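Local coordinates for protein BAT-2 beta-lactamase (Bacillus atrophaeus, PDB 6W5G) that hydrolyses the amide bond of the beta-lactam ring as a class D enzyme and so probably protects the bacterium that makes it from these antibiotics, at residues A[65-69]-A[70-74]; A[231-234]-A[235-238]; A[251-254]-A[255-258]. One frame throughout, in Å; residues are numbered along the deposited sequence. Where two conformers were deposited one is given.

Overall arrangement
All three contacts are local, each made within one continuous stretch of chain. Contact 1 lies at the surface, where helix 65-68 runs out into a loop; charged and amide side chains dominate it. Contact 2 is the partly buried tip of the hairpin joining strands 225-233 and 236-244 of the main antiparallel sheet, and backbone bonds do most of its work. Contact 3 is buried, inside helix 248-261, which follows strand 236-244 in the chain and packs against the sheet through alanine, threonine and the stem of a lysine, its isoleucines turning to a loop. Contacts 2 and 3 come within about 7 Å at their nearest atoms, whereas the centres of contacts 1 and 2 are 26 Å apart.

Contact 1 of 3, residues A[65-69]-A[70-74]; sequences ESRAK and ERQTP
The guanidinium of Arg67 and the side-chain amide of Gln72 meet nearly perpendicularly, their planes 80° apart. Arg67 NH1 lies 3.3 Å from Gln72 OE1, which approaches the guanidinium obliquely. Both groups turn to a common partner: Asn243 OD1 accepts from Arg67 NE and from Gln72 NE2, while Arg67 NH2 forms a salt bridge with Asp47. The amide is gripped a second time within its own loop, since Gln72 NE2 donates to Glu70 O at 3.2 Å, with the acceptor almost in the amide plane. A two-ended amide and a many-armed guanidinium suit a place where several acceptors converge. Arg67 gets there by an extended chain whose CG is trans to the backbone N (chi1 -167°). The backbone closes the turn through Glu70 N to Arg67 O at 3.1 Å. On the outside, Lys69 NZ reaches back to Glu65 OE2 at 3.6 Å, a salt bridge spanning one turn of the helix. Beneath, the small Ala68 packs on Thr49 and Ile51 of strand 48-54 and on Leu173 of helix 172-184; beyond, the loop leads through Pro74 toward helix 81-88.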
loop_
_atom_site.group_PDB
_atom_site.type_symbol
_atom_site.label_atom_id
_atom_site.label_comp_id
_atom_site.label_asym_id
_atom_site.label_seq_id
_atom_site.Cartn_x
_atom_site.Cartn_y
_atom_site.Cartn_z
ATOM N N GLU A 65 -6.059 9.332 -16.185
ATOM C CA GLU A 65 -5.972 7.929 -16.574
ATOM C C GLU A 65 -4.609 7.581 -17.164
ATOM O O GLU A 65 -4.151 6.440 -17.021
ATOM C CB GLU A 65 -7.095 7.560 -17.537
ATOM C CG GLU A 65 -7.174 6.060 -17.743
ATOM C CD GLU A 65 -8.391 5.616 -18.521
ATOM O OE1 GLU A 65 -9.162 6.470 -19.006
ATOM O OE2 GLU A 65 -8.570 4.395 -18.656
ATOM N N SER A 66 -3.949 8.535 -17.825
ATOM C CA SER A 66 -2.637 8.257 -18.401
ATOM C C SER A 66 -1.636 7.866 -17.322
ATOM O O SER A 66 -0.897 6.885 -17.467
ATOM C CB SER A 66 -2.140 9.471 -19.181
ATOM O OG SER A 66 -2.967 9.718 -20.302
ATOM N N ARG A 67 -1.598 8.626 -16.226
ATOM C CA ARG A 67 -0.699 8.263 -15.139
ATOM C C ARG A 67 -1.176 7.010 -14.413
ATOM O O ARG A 67 -0.352 6.225 -13.924
ATOM C CB ARG A 67 -0.547 9.436 -14.168
ATOM C CG ARG A 67 0.593 9.251 -13.188
ATOM C CD ARG A 67 0.823 10.456 -12.290
ATOM N NE ARG A 67 1.786 10.073 -11.265
ATOM C CZ ARG A 67 3.015 10.562 -11.131
ATOM N NH1 ARG A 67 3.799 10.071 -10.187
ATOM N NH2 ARG A 67 3.465 11.537 -11.917
ATOM N N ALA A 68 -2.496 6.796 -14.350
ATOM C CA ALA A 68 -3.019 5.617 -13.667
ATOM C C ALA A 68 -2.533 4.331 -14.324
ATOM O O ALA A 68 -2.435 3.292 -13.659
ATOM C CB ALA A 68 -4.548 5.653 -13.650
ATOM N N LYS A 69 -2.234 4.381 -15.626
ATOM C CA LYS A 69 -1.775 3.219 -16.380
ATOM C C LYS A 69 -0.259 3.051 -16.385
ATOM O O LYS A 69 0.231 2.032 -16.884
ATOM C CB LYS A 69 -2.276 3.299 -17.832
ATOM C CG LYS A 69 -3.781 3.139 -17.976
ATOM C CD LYS A 69 -4.230 3.427 -19.398
ATOM C CE LYS A 69 -5.709 3.112 -19.592
ATOM N NZ LYS A 69 -6.122 3.252 -21.021
ATOM N N GLU A 70 0.490 4.012 -15.849
ATOM C CA GLU A 70 1.947 4.024 -15.938
ATOM C C GLU A 70 2.546 3.173 -14.822
ATOM O O GLU A 70 2.362 3.474 -13.637
ATOM C CB GLU A 70 2.434 5.460 -15.790
ATOM C CG GLU A 70 3.895 5.698 -16.063
ATOM C CD GLU A 70 4.199 7.188 -16.182
ATOM O OE1 GLU A 70 3.248 7.996 -16.041
ATOM O OE2 GLU A 70 5.375 7.548 -16.413
ATOM N N ARG A 71 3.289 2.131 -15.193
ATOM C CA ARG A 71 3.956 1.311 -14.184
ATOM C C ARG A 71 5.082 2.089 -13.505
ATOM O O ARG A 71 5.909 2.723 -14.170
ATOM C CB ARG A 71 4.504 0.031 -14.804
ATOM C CG ARG A 71 3.429 -1.004 -15.012
ATOM C CD ARG A 71 4.019 -2.350 -15.358
ATOM N NE ARG A 71 3.011 -3.398 -15.302
ATOM C CZ ARG A 71 3.128 -4.586 -15.882
ATOM N NH1 ARG A 71 4.216 -4.891 -16.591
ATOM N NH2 ARG A 71 2.147 -5.465 -15.758
ATOM N N GLN A 72 5.107 2.042 -12.172
ATOM C CA GLN A 72 6.066 2.795 -11.374
ATOM C C GLN A 72 6.558 1.921 -10.231
ATOM O O GLN A 72 5.944 0.907 -9.892
ATOM C CB GLN A 72 5.441 4.083 -10.833
ATOM C CG GLN A 72 4.888 4.990 -11.940
ATOM C CD GLN A 72 3.993 6.070 -11.401
ATOM O OE1 GLN A 72 4.421 6.894 -10.584
ATOM N NE2 GLN A 72 2.734 6.070 -11.837
ATOM N N THR A 73 7.684 2.308 -9.646
ATOM C CA THR A 73 8.231 1.505 -8.558
ATOM C C THR A 73 7.325 1.618 -7.326
ATOM O O THR A 73 6.847 2.710 -6.999
ATOM C CB THR A 73 9.680 1.919 -8.244
ATOM O OG1 THR A 73 9.733 3.307 -7.870
ATOM C CG2 THR A 73 10.567 1.695 -9.477
ATOM N N PRO A 74 7.038 0.503 -6.642
ATOM C CA PRO A 74 5.990 0.534 -5.608
ATOM C C PRO A 74 6.433 1.126 -4.278
ATOM O O PRO A 74 5.564 1.512 -3.480
ATOM C CB PRO A 74 5.605 -0.947 -5.445
ATOM C CG PRO A 74 6.870 -1.688 -5.830
ATOM C CD PRO A 74 7.472 -0.872 -6.956
#

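Contact 2 of 3, residues A[231-234]-A[235-238]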
loop_
_atom_site.group_PDB
_atom_site.type_symbol
_atom_site.label_atom_id
_atom_site.label_comp_id
_atom_site.label_asym_id
_atom_site.label_seq_id
_atom_site.Cartn_x
_atom_site.Cartn_y
_atom_site.Cartn_z
ATOM N N ILE A 231 -11.427 2.134 2.558
ATOM C CA ILE A 231 -12.139 2.712 3.684
ATOM C C ILE A 231 -13.484 2.022 3.811
ATOM O O ILE A 231 -14.160 1.771 2.808
ATOM C CB ILE A 231 -12.279 4.248 3.558
ATOM C CG1 ILE A 231 -13.018 4.822 4.774
ATOM C CG2 ILE A 231 -12.940 4.643 2.220
ATOM C CD1 ILE A 231 -12.931 6.338 4.870
ATOM N N THR A 232 -13.855 1.686 5.040
ATOM C CA THR A 232 -15.150 1.097 5.340
ATOM C C THR A 232 -15.970 2.068 6.174
ATOM O O THR A 232 -15.454 2.713 7.092
ATOM C CB THR A 232 -15.010 -0.243 6.079
ATOM O OG1 THR A 232 -14.346 -0.052 7.340
ATOM C CG2 THR A 232 -14.232 -1.251 5.227
ATOM N N THR A 233 -17.242 2.199 5.824
ATOM C CA THR A 233 -18.227 2.883 6.639
ATOM C C THR A 233 -19.387 1.915 6.817
ATOM O O THR A 233 -19.367 0.795 6.298
ATOM C CB THR A 233 -18.710 4.171 5.964
ATOM O OG1 THR A 233 -19.420 3.837 4.763
ATOM C CG2 THR A 233 -17.526 5.090 5.623
ATOM N N ASP A 234 -20.418 2.342 7.531
ATOM C CA ASP A 234 -21.600 1.501 7.632
ATOM C C ASP A 234 -22.225 1.346 6.251
ATOM O O ASP A 234 -22.634 2.332 5.630
ATOM C CB ASP A 234 -22.596 2.111 8.616
ATOM C CG ASP A 234 -22.307 1.718 10.056
ATOM O OD1 ASP A 234 -21.840 0.581 10.284
ATOM O OD2 ASP A 234 -22.552 2.545 10.961
ATOM N N ASN A 235 -22.252 0.111 5.755
ATOM C CA ASN A 235 -22.896 -0.278 4.501
ATOM C C ASN A 235 -22.170 0.191 3.245
ATOM O O ASN A 235 -22.719 0.048 2.146
ATOM C CB ASN A 235 -24.376 0.124 4.435
ATOM C CG ASN A 235 -25.180 -0.426 5.592
ATOM O OD1 ASN A 235 -25.701 0.327 6.413
ATOM N ND2 ASN A 235 -25.289 -1.747 5.661
ATOM N N HIS A 236 -20.957 0.733 3.357
ATOM C CA HIS A 236 -20.241 1.161 2.163
ATOM C C HIS A 236 -18.748 0.944 2.340
ATOM O O HIS A 236 -18.206 1.120 3.432
ATOM C CB HIS A 236 -20.500 2.638 1.827
ATOM C CG HIS A 236 -21.936 2.953 1.542
ATOM N ND1 HIS A 236 -22.497 2.803 0.292
ATOM C CD2 HIS A 236 -22.926 3.409 2.347
ATOM C CE1 HIS A 236 -23.771 3.151 0.340
ATOM N NE2 HIS A 236 -24.056 3.524 1.574
ATOM N N SER A 237 -18.086 0.566 1.256
ATOM C CA SER A 237 -16.638 0.476 1.287
ATOM C C SER A 237 -16.091 0.865 -0.075
ATOM O O SER A 237 -16.764 0.708 -1.096
ATOM C CB SER A 237 -16.155 -0.913 1.707
ATOM O OG SER A 237 -16.704 -1.909 0.872
ATOM N N TYR A 238 -14.862 1.378 -0.074
ATOM C CA TYR A 238 -14.246 1.947 -1.262
ATOM C C TYR A 238 -12.762 1.617 -1.259
ATOM O O TYR A 238 -12.112 1.689 -0.216
ATOM C CB TYR A 238 -14.423 3.478 -1.305
ATOM C CG TYR A 238 -15.858 3.934 -1.107
ATOM C CD1 TYR A 238 -16.418 4.019 0.169
ATOM C CD2 TYR A 238 -16.657 4.270 -2.196
ATOM C CE1 TYR A 238 -17.729 4.415 0.350
ATOM C CE2 TYR A 238 -17.973 4.680 -2.021
ATOM C CZ TYR A 238 -18.502 4.751 -0.748
ATOM O OH TYR A 238 -19.812 5.148 -0.565
#
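Ile231 and Tyr238 face each other as a hydrogen-bonded antiparallel pair, their side chains on the same face of the hairpin. Ile231 N donates to Tyr238 O at 2.9 Å, and Tyr238 N donates to Ile231 O at 3.0 Å. Above these bonds the branch methyl Ile231 CG2 rests 4.0 Å from Tyr238 CB and also borders CD1 of the ring, to which it comes obliquely. The longer arm of the isoleucine leads elsewhere: with CG1 trans to the backbone N (chi1 -179°), CD1 is carried away from the tyrosine, and CG2 is left to make the touch. A beta-branched residue suits a strand here: CG2 meets the paired strand, and the side chain also touches Ile265 and Tyr209.

Asp234 is the third residue, at the tip, where Thr233 to His236 form a type II beta turn. Its peptide carbonyl is turned toward the side chains that follow: Asp234 O lies 3.1 Å from Asn235 CB and 3.5 Å from His236 CD2. Asn235 takes up the positive phi of 72° that this turn demands, a conformation asparagine tolerates better than most residues. Below the turn, Thr233 N donates almost straight to His236 O at 2.8 Å; the reciprocal bond from His236 N to Thr233 O is weak, and Thr233 OG1 packs against His236 CB.

Between the two hydrogen-bonded pairs, Thr232 and Ser237 form a non-hydrogen-bonded pair on the other face, where Ser237 OG is bonded to Tyr183 OH of helix 172-184. The sheet continues on either side of the hairpin: Ile231 and Thr233 touch Tyr209 of strand 209-217, and Tyr238 packs on Leu52 and Asp54 of strand 48-54.

Contact 3 of 3, residues A[251-254]-A[255-258]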
loop_
_atom_site.group_PDB
_atom_site.type_symbol
_atom_site.label_atom_id
_atom_site.label_comp_id
_atom_site.label_asym_id
_atom_site.label_seq_id
_atom_site.Cartn_x
_atom_site.Cartn_y
_atom_site.Cartn_z
ATOM N N ALA A 251 0.682 12.134 -0.679
ATOM C CA ALA A 251 -0.306 11.248 -1.291
ATOM C C ALA A 251 -1.405 10.889 -0.303
ATOM O O ALA A 251 -2.590 10.843 -0.664
ATOM C CB ALA A 251 0.384 9.979 -1.799
ATOM N N LYS A 252 -1.029 10.623 0.948
ATOM C CA LYS A 252 -2.021 10.282 1.956
ATOM C C LYS A 252 -2.923 11.472 2.251
ATOM O O LYS A 252 -4.145 11.315 2.374
ATOM C CB LYS A 252 -1.328 9.789 3.229
ATOM C CG LYS A 252 -2.305 9.412 4.336
ATOM C CD LYS A 252 -1.597 8.911 5.573
ATOM C CE LYS A 252 -2.585 8.830 6.732
ATOM N NZ LYS A 252 -1.976 8.317 7.990
ATOM N N ASN A 253 -2.338 12.671 2.360
ATOM C CA ASN A 253 -3.128 13.856 2.683
ATOM C C ASN A 253 -4.091 14.206 1.553
ATOM O O ASN A 253 -5.224 14.630 1.808
ATOM C CB ASN A 253 -2.200 15.032 2.998
ATOM C CG ASN A 253 -1.454 14.855 4.310
ATOM O OD1 ASN A 253 -1.823 14.021 5.143
ATOM N ND2 ASN A 253 -0.396 15.639 4.501
ATOM N N ILE A 254 -3.661 14.038 0.299
ATOM C CA ILE A 254 -4.581 14.197 -0.826
ATOM C C ILE A 254 -5.741 13.225 -0.684
ATOM O O ILE A 254 -6.911 13.595 -0.854
ATOM C CB ILE A 254 -3.838 13.994 -2.161
ATOM C CG1 ILE A 254 -2.894 15.162 -2.441
ATOM C CG2 ILE A 254 -4.834 13.814 -3.313
ATOM C CD1 ILE A 254 -1.873 14.879 -3.511
ATOM N N THR A 255 -5.430 11.963 -0.347
ATOM C CA THR A 255 -6.459 10.933 -0.232
ATOM C C THR A 255 -7.452 11.275 0.863
ATOM O O THR A 255 -8.670 11.247 0.643
ATOM C CB THR A 255 -5.827 9.575 0.067
ATOM O OG1 THR A 255 -4.840 9.267 -0.920
ATOM C CG2 THR A 255 -6.897 8.493 0.034
ATOM N N THR A 256 -6.951 11.599 2.058
ATOM C CA THR A 256 -7.875 11.896 3.148
ATOM C C THR A 256 -8.676 13.165 2.876
ATOM O O THR A 256 -9.848 13.233 3.255
ATOM C CB THR A 256 -7.171 11.909 4.512
ATOM O OG1 THR A 256 -6.110 12.880 4.524
ATOM C CG2 THR A 256 -6.598 10.529 4.808
ATOM N N ASP A 257 -8.081 14.160 2.204
ATOM C CA ASP A 257 -8.845 15.351 1.828
ATOM C C ASP A 257 -10.024 14.978 0.932
ATOM O O ASP A 257 -11.138 15.483 1.114
ATOM C CB ASP A 257 -7.948 16.367 1.111
ATOM C CG ASP A 257 -7.102 17.198 2.074
ATOM O OD1 ASP A 257 -7.316 17.110 3.304
ATOM O OD2 ASP A 257 -6.207 17.942 1.599
ATOM N N ILE A 258 -9.797 14.084 -0.036
ATOM C CA ILE A 258 -10.872 13.657 -0.931
ATOM C C ILE A 258 -11.930 12.880 -0.156
ATOM O O ILE A 258 -13.136 13.108 -0.318
ATOM C CB ILE A 258 -10.300 12.830 -2.098
ATOM C CG1 ILE A 258 -9.453 13.715 -3.013
ATOM C CG2 ILE A 258 -11.432 12.166 -2.884
ATOM C CD1 ILE A 258 -8.528 12.922 -3.935
HETATM O O HOH W 1 -3.884 12.399 6.023
#
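Thr255 has its OG1 trans to its own carbonyl carbon (chi1 -55°), which swings the hydroxyl back along the helix to Ala251 O, 2.8 Å away. The same carbonyl also receives Thr255 N at 3.1 Å, and the two donors come from opposite faces of its plane, so one oxygen is doubly gripped by a single residue. Thr256 is turned differently: its OG1 sits between the backbone N and the carbonyl carbon (chi1 58°), within weak bonding distance of both Lys252 O and Asn253 O without its proton being settled on either. A water links this hydroxyl to the neighbouring turn, 2.7 Å from Thr256 OG1 and donating to Asn253 OD1 at 2.8 Å, so the exposed Asn253 is tied to Thr256 through that water.

This is regular alpha-helix, the element that follows strand 236-244 and lies against the central antiparallel sheet of the penicillin-recognising fold. Its i to i+4 backbone bonds run unbroken here, that from Thr256 N to Lys252 O being the shortest at 2.8 Å. Threonine suits the sheet-facing side, where it can both pack and have its hydroxyl satisfied nearby: Thr255 touches Phe227 and Phe240, and Thr256 touches Leu211, while Thr255 OG1 is also bonded to Thr242 OG1 of strand 236-244. Ala251, small enough for close approach, packs on Thr242, Val244 and Phe227.

Ile254 and Ile258, one turn apart, lie side by side and point the same way, with CG2 of Ile254 meeting CD1 of Ile258 at 3.9 Å. Ile254 touches Phe43 and Arg46, and Ile258 touches Phe42. Lys252 stretches fully extended in another direction, past Phe227 and Thr215, and its NZ is bonded to Gln203 OE1 of strand 202-205.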